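Local structure of class II aldolase/adducin N-terminal domain-containing protein (Thermoplasma acidophilum, 3M4R) at residues A[15-20]-A[45-50]; A[137-142]-A[147-152]. The protein is of unknown function but comprises the zinc-binding, class II aldolase-like N-terminal domain of a longer protein that is probably an oxidoreductase of the short-chain dehydrogenase family. All coordinates share one frame; numbering follows the deposited sequence.

Contact 1 of 2, residues A[15-20]-A[45-50]; sequences SDIDEV and TTERDH
Asp16 and Thr45 bring the two backbones nearest, their CA atoms 6.7 Å apart, where the first turn of helix 16-28 meets the C-terminal part of strand 40-48. This is helix-on-sheet packing at the surface of the class II aldolase/adducin fold, with the helix on one face of the central mixed sheet. A single hydrogen bond joins the segments: Thr45 OG1 donates to Asp16 OD2 over 2.8 Å. The carboxylate receives it on the anti lone pair of OD2, the one turned away from OD1, and the two side chains run alongside one another, pointing opposite ways. On the strand, OG1 of Thr45 lies anti to the backbone N (chi1 -163°), a torsion that turns the hydroxyl to the helix while the backbone of Thr45 pairs with Val57 on strand 54-61. Asp16 OD2 also forms a salt bridge with Lys126, so one oxygen serves both a hydroxyl and an ammonium group. Were Asp16 shortened to an alanine, the Thr45 hydroxyl would probably lose its acceptor and Lys126 this negative partner. Farther along, Ile17 sends its CD1 to within 4.4 Å of Glu47 OE2, a loose approach of a methyl to a carboxylate whose strong polar partner is Arg59, through a salt bridge from the same OE2. Ile17 also rests on Arg59, which thus meets both segments. The helix start itself is fixed from within its own segment: Ser15 occupies the N-cap position, and Asp18 N donates to Ser15 OG across 3.1 Å in a nearly straight bond, 170° at the hydrogen.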
loop_
_atom_site.group_PDB
_atom_site.type_symbol
_atom_site.label_atom_id
_atom_site.label_comp_id
_atom_site.label_asym_id
_atom_site.label_seq_id
_atom_site.Cartn_x
_atom_site.Cartn_y
_atom_site.Cartn_z
ATOM N N SER A 15 12.521 1.004 15.121
ATOM C CA SER A 15 11.727 2.143 14.658
ATOM C C SER A 15 10.668 1.695 13.657
ATOM O O SER A 15 10.764 0.613 13.067
ATOM C CB SER A 15 12.608 3.218 14.004
ATOM O OG SER A 15 13.025 2.858 12.691
ATOM N N ASP A 16 9.665 2.551 13.459
ATOM C CA ASP A 16 8.656 2.329 12.458
ATOM C C ASP A 16 9.248 2.167 11.069
ATOM O O ASP A 16 8.803 1.321 10.320
ATOM C CB ASP A 16 7.657 3.480 12.435
ATOM C CG ASP A 16 6.734 3.456 13.652
ATOM O OD1 ASP A 16 6.664 2.397 14.330
ATOM O OD2 ASP A 16 6.094 4.487 13.934
ATOM N N ILE A 17 10.228 2.987 10.722
ATOM C CA ILE A 17 10.844 2.849 9.402
ATOM C C ILE A 17 11.567 1.488 9.241
ATOM O O ILE A 17 11.475 0.843 8.193
ATOM C CB ILE A 17 11.727 4.075 9.066
ATOM C CG1 ILE A 17 10.812 5.289 8.728
ATOM C CG2 ILE A 17 12.643 3.773 7.870
ATOM C CD1 ILE A 17 11.527 6.708 8.749
ATOM N N ASP A 18 12.289 1.052 10.258
ATOM C CA ASP A 18 12.920 -0.277 10.202
ATOM C C ASP A 18 11.876 -1.360 9.945
ATOM O O ASP A 18 12.114 -2.288 9.169
ATOM C CB ASP A 18 13.716 -0.627 11.474
ATOM C CG ASP A 18 14.910 0.295 11.716
ATOM O OD1 ASP A 18 15.457 0.836 10.749
ATOM O OD2 ASP A 18 15.314 0.474 12.888
ATOM N N GLU A 19 10.722 -1.247 10.594
ATOM C CA GLU A 19 9.648 -2.239 10.402
ATOM C C GLU A 19 9.089 -2.255 8.966
ATOM O O GLU A 19 8.961 -3.307 8.377
ATOM C CB GLU A 19 8.505 -2.008 11.401
ATOM C CG GLU A 19 7.378 -3.059 11.298
ATOM C CD GLU A 19 6.487 -3.063 12.543
ATOM O OE1 GLU A 19 6.785 -2.313 13.465
ATOM O OE2 GLU A 19 5.475 -3.768 12.594
ATOM N N VAL A 20 8.767 -1.095 8.416
ATOM C CA VAL A 20 8.257 -0.999 7.043
ATOM C C VAL A 20 9.302 -1.444 6.026
ATOM O O VAL A 20 8.925 -2.047 5.022
ATOM C CB VAL A 20 7.712 0.439 6.670
ATOM C CG1 VAL A 20 8.832 1.450 6.310
ATOM C CG2 VAL A 20 6.668 0.316 5.517
ATOM N N THR A 45 3.517 7.465 11.016
ATOM C CA THR A 45 4.478 7.585 12.085
ATOM C C THR A 45 4.465 8.972 12.671
ATOM O O THR A 45 3.898 9.882 12.086
ATOM C CB THR A 45 5.863 7.181 11.542
ATOM O OG1 THR A 45 6.742 6.908 12.643
ATOM C CG2 THR A 45 6.441 8.235 10.615
ATOM N N THR A 46 5.078 9.138 13.842
ATOM C CA THR A 46 5.199 10.465 14.490
ATOM C C THR A 46 6.595 10.976 14.370
ATOM O O THR A 46 7.544 10.268 14.712
ATOM C CB THR A 46 4.836 10.320 15.963
ATOM O OG1 THR A 46 3.561 9.708 16.018
ATOM C CG2 THR A 46 4.770 11.648 16.718
ATOM N N GLU A 47 6.726 12.222 13.885
ATOM C CA GLU A 47 7.997 12.848 13.687
ATOM C C GLU A 47 7.909 14.329 14.091
ATOM O O GLU A 47 6.815 14.879 14.236
ATOM C CB GLU A 47 8.385 12.790 12.210
ATOM C CG GLU A 47 8.299 11.436 11.632
ATOM C CD GLU A 47 8.877 11.340 10.227
ATOM O OE1 GLU A 47 9.234 12.386 9.617
ATOM O OE2 GLU A 47 8.950 10.194 9.727
ATOM N N ARG A 48 9.068 14.935 14.315
ATOM C CA ARG A 48 9.171 16.381 14.518
ATOM C C ARG A 48 9.472 16.997 13.192
ATOM O O ARG A 48 10.325 16.504 12.477
ATOM C CB ARG A 48 10.309 16.729 15.507
ATOM N N ASP A 49 8.796 18.084 12.834
ATOM C CA ASP A 49 9.123 18.724 11.560
ATOM C C ASP A 49 10.164 19.777 11.790
ATOM O O ASP A 49 10.603 19.994 12.932
ATOM C CB ASP A 49 7.876 19.211 10.795
ATOM C CG ASP A 49 7.268 20.472 11.348
ATOM O OD1 ASP A 49 7.805 21.069 12.298
ATOM O OD2 ASP A 49 6.213 20.846 10.800
ATOM N N HIS A 50 10.599 20.427 10.715
ATOM C CA HIS A 50 11.668 21.426 10.821
ATOM C C HIS A 50 11.340 22.517 11.826
ATOM O O HIS A 50 12.233 23.075 12.466
ATOM C CB HIS A 50 12.027 22.030 9.445
ATOM C CG HIS A 50 10.927 22.805 8.794
ATOM N ND1 HIS A 50 9.767 22.216 8.315
ATOM C CD2 HIS A 50 10.836 24.122 8.485
ATOM C CE1 HIS A 50 9.018 23.149 7.741
ATOM N NE2 HIS A 50 9.643 24.310 7.839
#

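Contact 2 of 2, residues A[137-142]-A[147-152]; sequences LSITNT and DQIAKI
Helices 134-140 and 146-153, two consecutive helices joined by a short loop at one end of the class II aldolase-like domain, come closest in backbone at Ile139 and Ile149, whose CA atoms are 7.6 Å apart. Ile139 and Ile152 meet end on, their CD1 methyls 4.0 Å apart. With CG1 anti to the backbone N (chi1 -152°), Ile139 extends its end to this meeting, and Phe214 of helix 197-215 touches both isoleucines. One turn earlier, Ile149 pushes its CD1 against the end of the first helix, 3.7 Å from Ile139 O and 4.1 Å from Thr140 CA, while its CG2 branch faces CG2 of Ile139 at 4.4 Å. That same carbonyl is bonded within its own segment: Thr142 OG1 donates to Ile139 O over 2.8 Å, tilted 23° from the carbonyl plane. Thr140 OG1 bonds Ile136 O and Lys187 N; Lys187 directly precedes the zinc ligand His188, whose side chain lies about 7 Å from that of Thr140. No hydrogen bond crosses between the segments, so their cohesion rests on apolar contact, while Thr142 OG1, on Ile139 O, and Arg186, on Thr140 O, bond to carbonyls at the end of the first helix.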
loop_
_atom_site.group_PDB
_atom_site.type_symbol
_atom_site.label_atom_id
_atom_site.label_comp_id
_atom_site.label_asym_id
_atom_site.label_seq_id
_atom_site.Cartn_x
_atom_site.Cartn_y
_atom_site.Cartn_z
ATOM N N LEU A 137 -3.838 -10.647 -10.371
ATOM C CA LEU A 137 -4.147 -10.177 -11.705
ATOM C C LEU A 137 -4.862 -11.272 -12.490
ATOM O O LEU A 137 -5.846 -10.985 -13.154
ATOM C CB LEU A 137 -2.875 -9.731 -12.444
ATOM C CG LEU A 137 -2.201 -8.380 -12.098
ATOM C CD1 LEU A 137 -0.951 -8.165 -12.998
ATOM C CD2 LEU A 137 -3.164 -7.200 -12.265
ATOM N N SER A 138 -4.390 -12.520 -12.375
ATOM C CA SER A 138 -5.013 -13.655 -13.052
ATOM C C SER A 138 -6.443 -13.903 -12.614
ATOM O O SER A 138 -7.321 -14.033 -13.449
ATOM C CB SER A 138 -4.261 -14.958 -12.789
ATOM O OG SER A 138 -2.966 -14.933 -13.345
ATOM N N ILE A 139 -6.670 -13.986 -11.303
ATOM C CA ILE A 139 -8.004 -14.288 -10.807
ATOM C C ILE A 139 -8.978 -13.172 -11.131
ATOM O O ILE A 139 -10.135 -13.434 -11.446
ATOM C CB ILE A 139 -8.044 -14.646 -9.288
ATOM C CG1 ILE A 139 -9.244 -15.572 -9.031
ATOM C CG2 ILE A 139 -8.126 -13.397 -8.426
ATOM C CD1 ILE A 139 -9.312 -16.158 -7.647
ATOM N N THR A 140 -8.513 -11.932 -11.087
ATOM C CA THR A 140 -9.388 -10.800 -11.350
ATOM C C THR A 140 -9.584 -10.577 -12.848
ATOM O O THR A 140 -10.498 -9.869 -13.240
ATOM C CB THR A 140 -8.920 -9.545 -10.638
ATOM O OG1 THR A 140 -7.609 -9.168 -11.083
ATOM C CG2 THR A 140 -8.909 -9.785 -9.121
ATOM N N ASN A 141 -8.743 -11.197 -13.672
ATOM C CA ASN A 141 -8.891 -11.123 -15.127
ATOM C C ASN A 141 -9.765 -12.237 -15.718
ATOM O O ASN A 141 -9.940 -12.266 -16.910
ATOM C CB ASN A 141 -7.522 -11.113 -15.834
ATOM C CG ASN A 141 -7.007 -9.727 -16.044
ATOM O OD1 ASN A 141 -7.610 -8.941 -16.769
ATOM N ND2 ASN A 141 -5.907 -9.391 -15.384
ATOM N N THR A 142 -10.289 -13.138 -14.880
ATOM C CA THR A 142 -11.291 -14.131 -15.277
ATOM C C THR A 142 -12.670 -13.482 -15.239
ATOM O O THR A 142 -12.822 -12.370 -14.753
ATOM C CB THR A 142 -11.366 -15.343 -14.303
ATOM O OG1 THR A 142 -11.947 -14.929 -13.058
ATOM C CG2 THR A 142 -9.999 -15.986 -14.050
ATOM N N ASP A 147 -18.131 -11.183 -6.147
ATOM C CA ASP A 147 -18.559 -11.817 -4.922
ATOM C C ASP A 147 -18.013 -13.228 -4.799
ATOM O O ASP A 147 -17.720 -13.679 -3.694
ATOM C CB ASP A 147 -20.092 -11.838 -4.792
ATOM C CG ASP A 147 -20.685 -10.463 -4.454
ATOM O OD1 ASP A 147 -19.941 -9.467 -4.365
ATOM O OD2 ASP A 147 -21.921 -10.369 -4.268
ATOM N N GLN A 148 -17.883 -13.951 -5.901
ATOM C CA GLN A 148 -17.275 -15.264 -5.793
ATOM C C GLN A 148 -15.749 -15.120 -5.606
ATOM O O GLN A 148 -15.116 -15.888 -4.882
ATOM C CB GLN A 148 -17.649 -16.150 -6.979
ATOM C CG GLN A 148 -19.135 -16.479 -7.069
ATOM C CD GLN A 148 -19.419 -17.358 -8.242
ATOM O OE1 GLN A 148 -18.589 -17.505 -9.128
ATOM N NE2 GLN A 148 -20.582 -17.973 -8.251
ATOM N N ILE A 149 -15.157 -14.125 -6.226
ATOM C CA ILE A 149 -13.754 -13.813 -5.911
ATOM C C ILE A 149 -13.513 -13.563 -4.398
ATOM O O ILE A 149 -12.573 -14.116 -3.816
ATOM C CB ILE A 149 -13.209 -12.673 -6.765
ATOM C CG1 ILE A 149 -13.173 -13.101 -8.255
ATOM C CG2 ILE A 149 -11.787 -12.336 -6.319
ATOM C CD1 ILE A 149 -12.717 -11.994 -9.205
ATOM N N ALA A 150 -14.389 -12.784 -3.768
ATOM C CA ALA A 150 -14.325 -12.527 -2.325
ATOM C C ALA A 150 -14.477 -13.824 -1.505
ATOM O O ALA A 150 -13.743 -14.031 -0.525
ATOM C CB ALA A 150 -15.390 -11.505 -1.921
ATOM N N LYS A 151 -15.372 -14.728 -1.915
ATOM C CA LYS A 151 -15.545 -15.968 -1.165
ATOM C C LYS A 151 -14.267 -16.825 -1.280
ATOM O O LYS A 151 -13.933 -17.558 -0.350
ATOM C CB LYS A 151 -16.821 -16.761 -1.569
ATOM C CG LYS A 151 -18.152 -15.944 -1.481
ATOM C CD LYS A 151 -19.507 -16.741 -1.263
ATOM C CE LYS A 151 -19.433 -18.198 -1.466
ATOM N NZ LYS A 151 -20.771 -19.021 -1.420
ATOM N N ILE A 152 -13.542 -16.703 -2.391
ATOM C CA ILE A 152 -12.323 -17.483 -2.609
ATOM C C ILE A 152 -11.202 -16.935 -1.727
ATOM O O ILE A 152 -10.482 -17.683 -1.071
ATOM C CB ILE A 152 -11.863 -17.427 -4.098
ATOM C CG1 ILE A 152 -12.868 -18.167 -5.002
ATOM C CG2 ILE A 152 -10.495 -18.068 -4.274
ATOM C CD1 ILE A 152 -12.781 -17.813 -6.485
#

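Overall arrangement
Contact 1 and contact 2 lie on opposite sides of the domain's centre, 36 Å apart between centres and about 21 Å between nearest atoms, and they share no helix or strand. Contact 1 is a surface contact between a helix and a strand, carried by one hydrogen bond, with its acidic side chains also paired to basic residues outside the two segments. Contact 2 is largely buried, brings two consecutive helices together and relies on branched aliphatic side chains. Their place along the chain differs as well: residues 15-20 and 45-50 are separated by two dozen residues, whereas 137-142 and 147-152 are separated by only four. Contact 2 comes near the zinc site through Thr140, its side chain about 12 Å from the metal; contact 1 lies away from it.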